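PDB 2QIK: putative gamma-glutamylcyclotransferase YkqA from Bacillus subtilis, which probably cleaves gamma-glutamyl-amine conjugates by cyclising the glutamyl group to 5-oxoproline and freeing the amine. Local coordinates for residues 185-190 with 258-263. Sequence-based numbering, arbitrary orientation.
Sequences TTEGVL and YLSPEF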
loop_
_atom_site.group_PDB
_atom_site.type_symbol
_atom_site.label_atom_id
_atom_site.label_comp_id
_atom_site.label_asym_id
_atom_site.label_seq_id
_atom_site.Cartn_x
_atom_site.Cartn_y
_atom_site.Cartn_z
ATOM N N THR A 185 2.393 -15.053 -0.505
ATOM C CA THR A 185 2.702 -14.691 0.903
ATOM C C THR A 185 4.110 -14.194 0.943
ATOM O O THR A 185 4.955 -14.654 0.180
ATOM C CB THR A 185 2.508 -15.921 1.851
ATOM O OG1 THR A 185 2.490 -15.447 3.186
ATOM C CG2 THR A 185 3.733 -16.827 1.911
ATOM N N THR A 186 4.368 -13.212 1.771
ATOM C CA THR A 186 5.682 -12.679 1.918
ATOM C C THR A 186 6.034 -12.289 3.341
ATOM O O THR A 186 5.183 -12.428 4.233
ATOM C CB THR A 186 5.842 -11.546 0.905
ATOM O OG1 THR A 186 7.257 -11.333 0.689
ATOM C CG2 THR A 186 5.181 -10.234 1.328
ATOM N N GLU A 187 7.284 -11.852 3.557
ATOM C CA GLU A 187 7.772 -11.443 4.848
ATOM C C GLU A 187 8.501 -10.127 4.709
ATOM O O GLU A 187 9.044 -9.800 3.651
ATOM C CB GLU A 187 8.744 -12.507 5.483
ATOM C CG GLU A 187 8.167 -13.891 5.652
ATOM C CD GLU A 187 9.054 -14.792 6.501
ATOM O OE1 GLU A 187 10.065 -14.332 7.073
ATOM O OE2 GLU A 187 8.705 -16.000 6.547
ATOM N N GLY A 188 8.545 -9.424 5.834
ATOM C CA GLY A 188 9.370 -8.223 5.947
ATOM C C GLY A 188 9.630 -7.926 7.393
ATOM O O GLY A 188 9.331 -8.741 8.266
ATOM N N VAL A 189 10.159 -6.762 7.652
ATOM C CA VAL A 189 10.501 -6.282 9.020
ATOM C C VAL A 189 9.522 -5.120 9.299
ATOM O O VAL A 189 9.405 -4.199 8.510
ATOM C CB VAL A 189 11.993 -5.727 9.073
ATOM C CG1 VAL A 189 12.394 -5.274 10.462
ATOM C CG2 VAL A 189 12.997 -6.717 8.499
ATOM N N LEU A 190 8.897 -5.160 10.455
ATOM C CA LEU A 190 8.068 -4.072 10.932
ATOM C C LEU A 190 8.858 -3.279 11.922
ATOM O O LEU A 190 9.380 -3.809 12.917
ATOM C CB LEU A 190 6.782 -4.616 11.576
ATOM C CG LEU A 190 5.766 -3.574 11.950
ATOM C CD1 LEU A 190 5.196 -2.947 10.680
ATOM C CD2 LEU A 190 4.671 -4.130 12.813
ATOM N N TYR A 258 16.565 -10.680 9.765
ATOM C CA TYR A 258 15.232 -10.672 10.335
ATOM C C TYR A 258 14.300 -11.813 9.947
ATOM O O TYR A 258 13.371 -12.112 10.688
ATOM C CB TYR A 258 14.563 -9.350 9.935
ATOM C CG TYR A 258 15.152 -8.075 10.528
ATOM C CD1 TYR A 258 14.987 -7.779 11.863
ATOM C CD2 TYR A 258 15.695 -7.100 9.714
ATOM C CE1 TYR A 258 15.467 -6.649 12.427
ATOM C CE2 TYR A 258 16.183 -5.887 10.274
ATOM C CZ TYR A 258 16.050 -5.658 11.641
ATOM O OH TYR A 258 16.487 -4.473 12.239
ATOM N N LEU A 259 14.421 -12.350 8.742
ATOM C CA LEU A 259 13.339 -13.176 8.172
ATOM C C LEU A 259 13.576 -14.673 8.380
ATOM O O LEU A 259 14.642 -15.099 8.802
ATOM C CB LEU A 259 13.161 -12.854 6.691
ATOM C CG LEU A 259 12.971 -11.375 6.364
ATOM C CD1 LEU A 259 12.647 -11.245 4.921
ATOM C CD2 LEU A 259 11.861 -10.745 7.246
ATOM N N SER A 260 12.594 -15.477 8.090
ATOM C CA SER A 260 12.785 -16.916 8.257
ATOM C C SER A 260 13.829 -17.405 7.233
ATOM O O SER A 260 13.875 -16.934 6.122
ATOM C CB SER A 260 11.471 -17.699 8.129
ATOM O OG SER A 260 10.931 -17.702 6.824
ATOM N N PRO A 261 14.664 -18.382 7.603
ATOM C CA PRO A 261 15.580 -18.978 6.655
ATOM C C PRO A 261 14.877 -19.495 5.368
ATOM O O PRO A 261 15.403 -19.299 4.321
ATOM C CB PRO A 261 16.283 -20.067 7.495
ATOM C CG PRO A 261 15.969 -19.793 8.867
ATOM C CD PRO A 261 14.800 -18.959 8.968
ATOM N N GLU A 262 13.694 -20.094 5.468
ATOM C CA GLU A 262 13.033 -20.690 4.292
ATOM C C GLU A 262 12.642 -19.533 3.380
ATOM O O GLU A 262 12.807 -19.627 2.164
ATOM C CB GLU A 262 11.767 -21.521 4.596
ATOM C CG GLU A 262 10.970 -22.143 3.369
ATOM C CD GLU A 262 11.654 -23.296 2.557
ATOM O OE1 GLU A 262 11.165 -23.758 1.408
ATOM O OE2 GLU A 262 12.695 -23.807 3.058
ATOM N N PHE A 263 12.163 -18.447 3.959
ATOM C CA PHE A 263 11.749 -17.322 3.103
ATOM C C PHE A 263 12.926 -16.654 2.486
ATOM O O PHE A 263 12.910 -16.358 1.288
ATOM C CB PHE A 263 10.938 -16.296 3.886
ATOM C CG PHE A 263 10.555 -15.139 3.042
ATOM C CD1 PHE A 263 9.489 -15.244 2.181
ATOM C CD2 PHE A 263 11.293 -13.957 3.069
ATOM C CE1 PHE A 263 9.195 -14.195 1.307
ATOM C CE2 PHE A 263 10.980 -12.945 2.193
ATOM C CZ PHE A 263 9.928 -13.071 1.341
#
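Glu187, on strand 185-193, reaches across to the N-cap of helix 261-273, where its carboxylate grips Ser260 twice. The site joins an antiparallel sheet to the turn between helices 245-258 and 261-273, in the second AIG2-like region of the chain. Glu187 OE1 accepts from Ser260 N at 3.0 Å, the N-H...O line almost straight (177°), while OE2 takes the hydroxyl of Ser260 OG at 2.8 Å; both oxygens are met on their syn sides, the hydroxyl further out of the carboxylate plane. Using both oxygens fixes the rotation of the carboxylate. Its negative charge also lies by the helix N-terminus, where the helix dipole would probably stabilise it.

The stem of Glu187 packs on Phe263. Glu187 CB stands over the ring face, offset toward the rim, 4.0 Å from the Phe263 centroid in a CH-pi contact, and the carboxylate lies nearly parallel to the ring, their planes 13° apart. The chain, extended beyond CG, carries the acid past the ring to the cap. Thr186 OG1 approaches the same ring obliquely and is hydrogen-bonded to Thr165.

At the Tyr258 end side-chain carbons make the contact: Leu259 CD2 rests 3.4 Å from the carbonyl oxygen Gly188 O, and Met137 touches both Leu259 and Val189. Val189 crosses the Tyr258 side chain at about a right angle; Val189 CG1, anti to the backbone N (chi1 -178°), sits over the middle of the ring, 3.6 Å from the Tyr258 centroid and almost on the ring normal.

In the second shell, strand 154-161 flanks both segments: it pairs through its backbone with Thr186, Gly188 and Leu190, and its Arg157 NE hydrogen-bonds Tyr258 O. At the cap itself, Ser260 OG, the donor to Glu187 OE2, also accepts a capping bond from Phe263 N at 3.2 Å.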